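Local coordinates for bilirubin-inducible fluorescent protein UnaG (PDB 4I3B) that binds unconjugated bilirubin with high affinity inside a fatty-acid-binding-protein-like beta barrel and, once loaded, fluoresces green under excitation, at residues H15-G18 and E19-A23; Q101-D104 and G105-T108. All coordinates share one frame; numbering follows the deposited sequence. Where two conformers were deposited one is given.

Contacts 1 and 2 illustrate how local sequence neighbours build two different parts of one barrel fold, a cap helix and a hairpin tip. Contact 1 is the short helix 17-23 with the residues leading into it, part of the helical cap of the fatty-acid-binding-protein fold; its inner side is buried and meets bilirubin, its outer side is solvent-facing. Contact 2 is the tip of the hairpin joining strands 96-103 and 106-115, with more exposed residues than buried ones. Chemistry follows place: i to i+4 backbone bonds and apolar packing on a chromophore in the first, cross-strand bonds, an indole and charged chains in the second. Their centres lie about 16 Å apart, yet they touch, Tyr-20 OH standing 2.7 Å from Thr-108 OG1 in a probable hydrogen bond.

Contact 1: residues H15-G18 and E19-A23; sequences HNFG and EYLKA. With BLR (3-[5-[(Z)-(4-ethenyl-3-methyl-5-oxidanylidene-pyrrol-2-ylidene)methyl]-2-[[5-[(Z)-(3-ethenyl-4-methyl-5-oxidanylidene-pyrrol-2-ylidene)methyl]-3-(3-hydroxy-3-oxopropyl)-4-methyl-1H-pyrrol-2-yl]methyl]-4-methyl-1H-pyrrol-3-yl]propanoic acid), chain G.
Phe-17 and Leu-21, four residues apart on the first helix of the helical cap found in fatty-acid-binding proteins, pack as neighbours on its inward side and reach bilirubin together. From CB of Phe-17, a CG anti to the backbone N (chi1 -174°) carries the phenyl group off the helix toward the barrel interior, and contacts begin at the ring. CD2 and then CE2 pass beside Leu-21 CD1, which lies over one ring face in a CH-pi contact 4.0 Å from the centroid. CE1 faces Leu-21 CD2 and Tyr-20 CD2 and comes within 3.8 Å of the bilirubin methyl CMD. At the tip, CZ turns the phenyl edge to a pyrrole, 3.7 Å from C2D. Arg-132, which also hydrogen-bonds bilirubin, adds a cation-pi contact to the same ring.

Beneath run three i to i+4 bonds, among them Leu-21 N to Phe-17 O at 2.9 Å. Asn-16 holds the N-cap position without a side-chain capping bond; its ND2 is instead bonded to Val-129 O. The Glu-19 chain bends at chi2 (85°), bringing OE1 to 3.3 Å from Asn-16 OD1, a close approach of two acceptors and no hydrogen bond, with amide and carboxylate planes 26° apart. On the chromophore side, Leu-21 CD1 ends 3.8 Å from vinyl carbon CBC.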
ATOM      1  N   HIS A  15       5.428 -11.776  -0.873  1.00  9.71           N
ATOM      2  CA  HIS A  15       6.391 -12.508  -0.054  1.00  9.60           C
ATOM      3  C   HIS A  15       6.615 -11.777   1.252  1.00  8.82           C
ATOM      4  O   HIS A  15       6.876 -10.564   1.275  1.00  8.92           O
ATOM      5  CB  HIS A  15       7.729 -12.677  -0.784  1.00 11.42           C
ATOM      6  CG  HIS A  15       8.735 -13.448   0.004  1.00 11.94           C
ATOM      7  ND1 HIS A  15       8.546 -14.766   0.344  1.00 14.25           N
ATOM      8  CD2 HIS A  15       9.903 -13.077   0.589  1.00 11.76           C
ATOM      9  CE1 HIS A  15       9.570 -15.195   1.055  1.00 13.53           C
ATOM     10  NE2 HIS A  15      10.412 -14.189   1.218  1.00 15.33           N
ATOM     11  N   ASN A  16       6.542 -12.554   2.330  1.00  9.12           N
ATOM     12  CA  ASN A  16       6.804 -12.126   3.680  1.00  9.49           C
ATOM     13  C   ASN A  16       5.785 -11.100   4.202  1.00  8.73           C
ATOM     14  O   ASN A  16       6.059 -10.370   5.158  1.00  9.40           O
ATOM     15  CB  ASN A  16       8.237 -11.578   3.844  1.00  9.73           C
ATOM     16  CG  ASN A  16       8.809 -11.851   5.248  1.00 10.61           C
ATOM     17  OD1 ASN A  16       8.695 -12.949   5.793  1.00 12.30           O
ATOM     18  ND2 ASN A  16       9.408 -10.829   5.834  1.00 12.28           N
ATOM     19  N   PHE A  17       4.600 -11.066   3.604  1.00  8.65           N
ATOM     20  CA  PHE A  17       3.642 -10.009   3.904  1.00  8.13           C
ATOM     21  C   PHE A  17       3.025 -10.168   5.301  1.00  8.88           C
ATOM     22  O   PHE A  17       2.930  -9.201   6.057  1.00  9.78           O
ATOM     23  CB  PHE A  17       2.578  -9.932   2.809  1.00  8.36           C
ATOM     24  CG  PHE A  17       1.615  -8.760   2.960  1.00  9.59           C
ATOM     25  CD1 PHE A  17       2.056  -7.470   3.225  1.00 11.87           C
ATOM     26  CD2 PHE A  17       0.247  -8.975   2.822  1.00  9.62           C
ATOM     27  CE1 PHE A  17       1.154  -6.436   3.340  1.00 11.88           C
ATOM     28  CE2 PHE A  17      -0.646  -7.924   2.926  1.00 10.83           C
ATOM     29  CZ  PHE A  17      -0.188  -6.664   3.210  1.00 11.16           C
ATOM     30  N   GLY A  18       2.644 -11.390   5.667  1.00  8.85           N
ATOM     31  CA  GLY A  18       2.135 -11.595   7.005  1.00  9.73           C
ATOM     32  C   GLY A  18       3.119 -11.214   8.077  1.00  9.92           C
ATOM     33  O   GLY A  18       2.727 -10.681   9.114  1.00 10.63           O
ATOM     34  N   GLU A  19       4.394 -11.513   7.843  1.00  9.37           N
ATOM     35  CA  GLU A  19       5.449 -11.151   8.801  1.00 10.49           C
ATOM     36  C   GLU A  19       5.572  -9.625   8.929  1.00  9.10           C
ATOM     37  O   GLU A  19       5.706  -9.084  10.036  1.00 10.38           O
ATOM     38  CB  GLU A  19       6.775 -11.776   8.360  1.00 11.16           C
ATOM     39  CG  GLU A  19       6.789 -13.297   8.479  1.00 14.69           C
ATOM     40  CD  GLU A  19       6.197 -14.100   7.289  1.00 18.13           C
ATOM     41  OE1 GLU A  19       5.550 -13.563   6.364  1.00 16.18           O
ATOM     42  OE2 GLU A  19       6.421 -15.336   7.272  1.00 22.50           O
ATOM     43  N   TYR A  20       5.447  -8.909   7.808  1.00  9.01           N
ATOM     44  CA  TYR A  20       5.421  -7.449   7.824  1.00  8.88           C
ATOM     45  C   TYR A  20       4.219  -6.963   8.626  1.00  8.38           C
ATOM     46  O   TYR A  20       4.333  -6.057   9.465  1.00  8.39           O
ATOM     47  CB  TYR A  20       5.391  -6.898   6.389  1.00  9.82           C
ATOM     48  CG  TYR A  20       5.110  -5.424   6.388  1.00  9.21           C
ATOM     49  CD1 TYR A  20       6.124  -4.509   6.597  1.00 10.48           C
ATOM     50  CD2 TYR A  20       3.809  -4.933   6.235  1.00 10.18           C
ATOM     51  CE1 TYR A  20       5.851  -3.159   6.635  1.00  9.04           C
ATOM     52  CE2 TYR A  20       3.535  -3.584   6.280  1.00 11.60           C
ATOM     53  CZ  TYR A  20       4.539  -2.704   6.472  1.00 10.31           C
ATOM     54  OH  TYR A  20       4.234  -1.359   6.520  1.00 12.06           O
ATOM     55  N   LEU A  21       3.047  -7.563   8.401  1.00  9.60           N
ATOM     56  CA  LEU A  21       1.853  -7.127   9.111  1.00 10.37           C
ATOM     57  C   LEU A  21       1.984  -7.348  10.626  1.00  9.17           C
ATOM     58  O   LEU A  21       1.576  -6.508  11.423  1.00 10.53           O
ATOM     59  CB  LEU A  21       0.603  -7.804   8.530  1.00  9.55           C
ATOM     60  CG  LEU A  21       0.259  -7.418   7.080  1.00  8.99           C
ATOM     61  CD1 LEU A  21      -0.939  -8.231   6.637  1.00 10.92           C
ATOM     62  CD2 LEU A  21      -0.069  -5.943   6.984  1.00 11.06           C
ATOM     63  N   LYS A  22       2.588  -8.471  11.014  0.59 10.16           N
ATOM     64  CA  LYS A  22       2.881  -8.716  12.433  0.59 10.25           C
ATOM     65  C   LYS A  22       3.840  -7.660  13.003  0.59 11.30           C
ATOM     66  O   LYS A  22       3.689  -7.220  14.148  0.59 14.23           O
ATOM     67  CB  LYS A  22       3.468 -10.121  12.653  0.59 12.33           C
ATOM     68  CG  LYS A  22       4.025 -10.346  14.055  0.59 14.25           C
ATOM     69  CD  LYS A  22       4.334 -11.826  14.323  0.59 18.03           C
ATOM     70  CE  LYS A  22       4.970 -12.024  15.701  0.59 22.21           C
ATOM     71  NZ  LYS A  22       4.555 -13.305  16.328  0.59 25.67           N
ATOM     72  N   ALA A  23       4.831  -7.254  12.211  1.00 10.21           N
ATOM     73  CA  ALA A  23       5.819  -6.288  12.648  1.00 11.24           C
ATOM     74  C   ALA A  23       5.212  -4.898  12.874  1.00 11.16           C
ATOM     75  O   ALA A  23       5.672  -4.178  13.760  1.00 12.67           O
ATOM     76  CB  ALA A  23       6.957  -6.219  11.664  1.00 11.65           C
TER
HETATM   77  CHA BLR G 201      -3.244  -2.815  -0.016  1.00  9.07           C
HETATM   78  NA  BLR G 201      -2.626  -0.515  -0.865  1.00  9.01           N
HETATM   79  C1A BLR G 201      -3.362  -1.302  -0.036  1.00  8.94           C
HETATM   80  C2A BLR G 201      -4.097  -0.496   0.818  1.00  8.73           C
HETATM   81  C3A BLR G 201      -3.772   0.821   0.494  1.00  8.64           C
HETATM   82  C4A BLR G 201      -2.863   0.783  -0.556  1.00  9.52           C
HETATM   83  CMA BLR G 201      -4.317   2.061   1.137  1.00 10.59           C
HETATM   84  CAA BLR G 201      -5.059  -0.965   1.865  1.00 10.02           C
HETATM   85  CBA BLR G 201      -4.504  -0.900   3.232  1.00 10.91           C
HETATM   86  CGA BLR G 201      -5.463  -1.329   4.283  1.00 11.26           C
HETATM   87  O1A BLR G 201      -6.408  -2.129   4.023  1.00 11.02           O
HETATM   88  O2A BLR G 201      -5.297  -0.814   5.448  1.00 12.11           O
HETATM   89  CHB BLR G 201      -2.290   1.975  -1.202  1.00  9.98           C
HETATM   90  NB  BLR G 201      -1.421   0.993  -3.278  1.00 10.08           N
HETATM   91  C1B BLR G 201      -1.660   2.085  -2.415  1.00 10.26           C
HETATM   92  C2B BLR G 201      -1.119   3.244  -3.004  1.00  8.31           C
HETATM   93  C3B BLR G 201      -0.597   2.986  -4.148  1.00  9.89           C
HETATM   94  C4B BLR G 201      -0.679   1.509  -4.498  1.00 10.56           C
HETATM   95  CMB BLR G 201      -1.191   4.604  -2.337  1.00 10.51           C
HETATM   96  OB  BLR G 201      -0.335   0.847  -5.415  1.00 10.48           O
HETATM   97  CAB BLR G 201       0.050   3.937  -5.086  1.00 11.29           C
HETATM   98  CBB BLR G 201       0.597   3.585  -6.289  1.00 11.78           C
HETATM   99  NC  BLR G 201      -4.957  -5.905   3.910  1.00 11.07           N
HETATM  100  C1C BLR G 201      -6.033  -6.740   4.624  1.00 12.05           C
HETATM  101  C2C BLR G 201      -5.583  -6.618   6.039  1.00 11.26           C
HETATM  102  C3C BLR G 201      -4.527  -5.887   6.149  1.00  9.08           C
HETATM  103  C4C BLR G 201      -4.078  -5.402   4.934  1.00 10.58           C
HETATM  104  CMC BLR G 201      -6.375  -7.268   7.122  1.00 12.81           C
HETATM  105  OC  BLR G 201      -6.934  -7.332   4.100  1.00 14.02           O
HETATM  106  CAC BLR G 201      -3.845  -5.519   7.403  1.00 10.60           C
HETATM  107  CBC BLR G 201      -3.708  -6.373   8.447  1.00 11.63           C
HETATM  108  CHD BLR G 201      -3.012  -4.606   4.671  1.00  9.10           C
HETATM  109  ND  BLR G 201      -3.371  -3.910   2.234  1.00  9.01           N
HETATM  110  C1D BLR G 201      -2.681  -3.965   3.388  1.00  9.53           C
HETATM  111  C2D BLR G 201      -1.431  -3.207   3.175  1.00  7.22           C
HETATM  112  C3D BLR G 201      -1.427  -2.736   1.887  1.00  8.66           C
HETATM  113  C4D BLR G 201      -2.686  -3.143   1.238  1.00  8.40           C
HETATM  114  CMD BLR G 201      -0.388  -3.056   4.231  1.00  9.62           C
HETATM  115  CAD BLR G 201      -0.343  -1.890   1.277  1.00  8.55           C
HETATM  116  CBD BLR G 201       0.571  -2.738   0.414  1.00  9.06           C
HETATM  117  CGD BLR G 201      -0.003  -2.927  -0.943  1.00  9.44           C
HETATM  118  O1D BLR G 201      -0.222  -4.081  -1.350  1.00  9.49           O
HETATM  119  O2D BLR G 201      -0.231  -1.954  -1.699  1.00  9.44           O

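Contact 2: residues Q101-D104 and G105-T108; sequences QKWD and GKET
Trp-103 and Lys-106 face each other across a beta hairpin with a two-residue loop, Asp-104 and Gly-105, forming a type I' turn. Two hydrogen-bonded pairs satisfy the facing backbone groups: Trp-103 with Lys-106, and Gln-101 with Thr-108. Lys-106 N gives Trp-103 O a short 2.7 Å bond, whereas Thr-108 N meets Gln-101 O at 3.0 Å. Between these pairs, the chains of Lys-102 and Glu-107 run side by side, their opposite charges near but not in contact.

Lys-106 CB sits over the six-membered ring of Trp-103, 3.8 Å from its centroid, while CD runs on past CZ2 and CE2. This course carries NZ toward Asp-104 OD2, a long salt bridge at 4.0 Å; a water helps to close it, donating to OD2 at 2.6 Å and accepting from NZ. With an alanine at Trp-103, the aliphatic part of Lys-106 and Thr-108 CG2 would probably lose the ring they pack on.

Gln-101 OE1 accepts from Arg-83 and bonds Tyr-110 OH, while NE2 donates to Glu-77; Thr-108 OG1 bonds Thr-124 O and Tyr-20 OH. The hairpin thus lies between strand 86-93, where Val-86 touches Trp-103, and strand 118-125, whose Met-125 meets Trp-103 and Thr-108, with helix 17-23 reaching in through Tyr-20.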
ATOM      1  N   GLN A 101       4.216   6.010   6.884  1.00  8.68           N
ATOM      2  CA  GLN A 101       3.271   6.088   7.987  1.00  9.28           C
ATOM      3  C   GLN A 101       4.014   6.230   9.308  1.00  9.12           C
ATOM      4  O   GLN A 101       5.000   5.507   9.540  1.00 10.68           O
ATOM      5  CB  GLN A 101       2.424   4.817   8.036  1.00  9.50           C
ATOM      6  CG  GLN A 101       1.473   4.651   6.860  1.00  9.06           C
ATOM      7  CD  GLN A 101       0.833   3.288   6.835  1.00  9.54           C
ATOM      8  OE1 GLN A 101       1.417   2.320   7.324  1.00  9.88           O
ATOM      9  NE2 GLN A 101      -0.353   3.193   6.259  1.00  9.71           N
ATOM     10  N   LYS A 102       3.514   7.136  10.156  1.00  9.89           N
ATOM     11  CA  LYS A 102       4.067   7.356  11.483  1.00 10.23           C
ATOM     12  C   LYS A 102       2.975   7.199  12.521  1.00 10.38           C
ATOM     13  O   LYS A 102       1.874   7.718  12.349  1.00 11.38           O
ATOM     14  CB  LYS A 102       4.609   8.779  11.592  1.00 12.09           C
ATOM     15  CG  LYS A 102       5.734   9.054  10.605  1.00 17.07           C
ATOM     16  CD  LYS A 102       6.166  10.510  10.631  1.00 21.78           C
ATOM     17  CE  LYS A 102       6.946  10.870   9.371  1.00 27.57           C
ATOM     18  NZ  LYS A 102       7.076  12.357   9.153  1.00 31.10           N
ATOM     19  N   TRP A 103       3.265   6.477  13.606  1.00 11.27           N
ATOM     20  CA  TRP A 103       2.270   6.227  14.633  1.00 11.95           C
ATOM     21  C   TRP A 103       3.011   5.758  15.854  1.00 13.73           C
ATOM     22  O   TRP A 103       3.989   5.026  15.742  1.00 13.17           O
ATOM     23  CB  TRP A 103       1.243   5.160  14.183  1.00 11.55           C
ATOM     24  CG  TRP A 103       1.728   3.739  14.329  1.00 10.94           C
ATOM     25  CD1 TRP A 103       1.375   2.851  15.295  1.00 11.95           C
ATOM     26  CD2 TRP A 103       2.681   3.062  13.499  1.00 10.59           C
ATOM     27  NE1 TRP A 103       2.052   1.658  15.127  1.00 12.75           N
ATOM     28  CE2 TRP A 103       2.874   1.774  14.044  1.00 11.24           C
ATOM     29  CE3 TRP A 103       3.407   3.422  12.367  1.00 11.54           C
ATOM     30  CZ2 TRP A 103       3.737   0.851  13.478  1.00 12.09           C
ATOM     31  CZ3 TRP A 103       4.273   2.508  11.812  1.00 12.64           C
ATOM     32  CH2 TRP A 103       4.411   1.219  12.354  1.00 11.82           C
ATOM     33  N   ASP A 104       2.599   6.231  17.024  1.00 15.20           N
ATOM     34  CA  ASP A 104       3.180   5.761  18.282  1.00 16.56           C
ATOM     35  C   ASP A 104       4.718   5.811  18.288  1.00 18.05           C
ATOM     36  O   ASP A 104       5.371   4.934  18.842  1.00 19.49           O
ATOM     37  CB  ASP A 104       2.713   4.327  18.558  1.00 20.50           C
ATOM     38  CG  ASP A 104       3.006   3.867  19.982  1.00 25.47           C
ATOM     39  OD1 ASP A 104       2.999   4.709  20.916  1.00 28.18           O
ATOM     40  OD2 ASP A 104       3.230   2.647  20.160  1.00 27.92           O
ATOM     41  N   GLY A 105       5.292   6.825  17.657  1.00 17.53           N
ATOM     42  CA  GLY A 105       6.744   6.966  17.626  1.00 17.89           C
ATOM     43  C   GLY A 105       7.473   6.016  16.667  1.00 17.15           C
ATOM     44  O   GLY A 105       8.711   5.996  16.610  1.00 19.85           O
ATOM     45  N   LYS A 106       6.720   5.214  15.922  1.00 15.21           N
ATOM     46  CA  LYS A 106       7.260   4.280  14.960  1.00 13.82           C
ATOM     47  C   LYS A 106       7.038   4.802  13.523  1.00 12.35           C
ATOM     48  O   LYS A 106       6.238   5.703  13.306  1.00 13.48           O
ATOM     49  CB  LYS A 106       6.543   2.936  15.111  1.00 14.05           C
ATOM     50  CG  LYS A 106       6.694   2.335  16.495  1.00 18.58           C
ATOM     51  CD  LYS A 106       5.741   1.174  16.660  1.00 21.57           C
ATOM     52  CE  LYS A 106       5.828   0.569  18.044  1.00 27.07           C
ATOM     53  NZ  LYS A 106       4.779  -0.466  18.277  1.00 30.91           N
ATOM     54  N   GLU A 107       7.791   4.278  12.565  0.54 12.62           N
ATOM     55  CA  GLU A 107       7.583   4.601  11.156  0.54 12.40           C
ATOM     56  C   GLU A 107       7.676   3.325  10.339  0.54 11.06           C
ATOM     57  O   GLU A 107       8.355   2.383  10.738  0.54 11.40           O
ATOM     58  CB  GLU A 107       8.579   5.671  10.652  0.54 15.03           C
ATOM     59  CG  GLU A 107       8.549   6.946  11.494  0.54 19.58           C
ATOM     60  CD  GLU A 107       9.186   8.184  10.837  0.54 22.58           C
ATOM     61  OE1 GLU A 107       9.266   8.277   9.585  0.54 23.75           O
ATOM     62  OE2 GLU A 107       9.602   9.090  11.598  0.54 24.57           O
ATOM     63  N   THR A 108       6.952   3.305   9.226  1.00  9.07           N
ATOM     64  CA  THR A 108       7.061   2.235   8.249  1.00  9.46           C
ATOM     65  C   THR A 108       6.962   2.862   6.852  1.00  9.02           C
ATOM     66  O   THR A 108       6.333   3.905   6.678  1.00  9.92           O
ATOM     67  CB  THR A 108       5.990   1.126   8.480  1.00 10.05           C
ATOM     68  OG1 THR A 108       6.281   0.036   7.610  1.00 10.28           O
ATOM     69  CG2 THR A 108       4.567   1.603   8.261  1.00 10.98           C
TER
HETATM   70  O   HOH W   1       1.904   0.917  18.713  0.61 26.40           O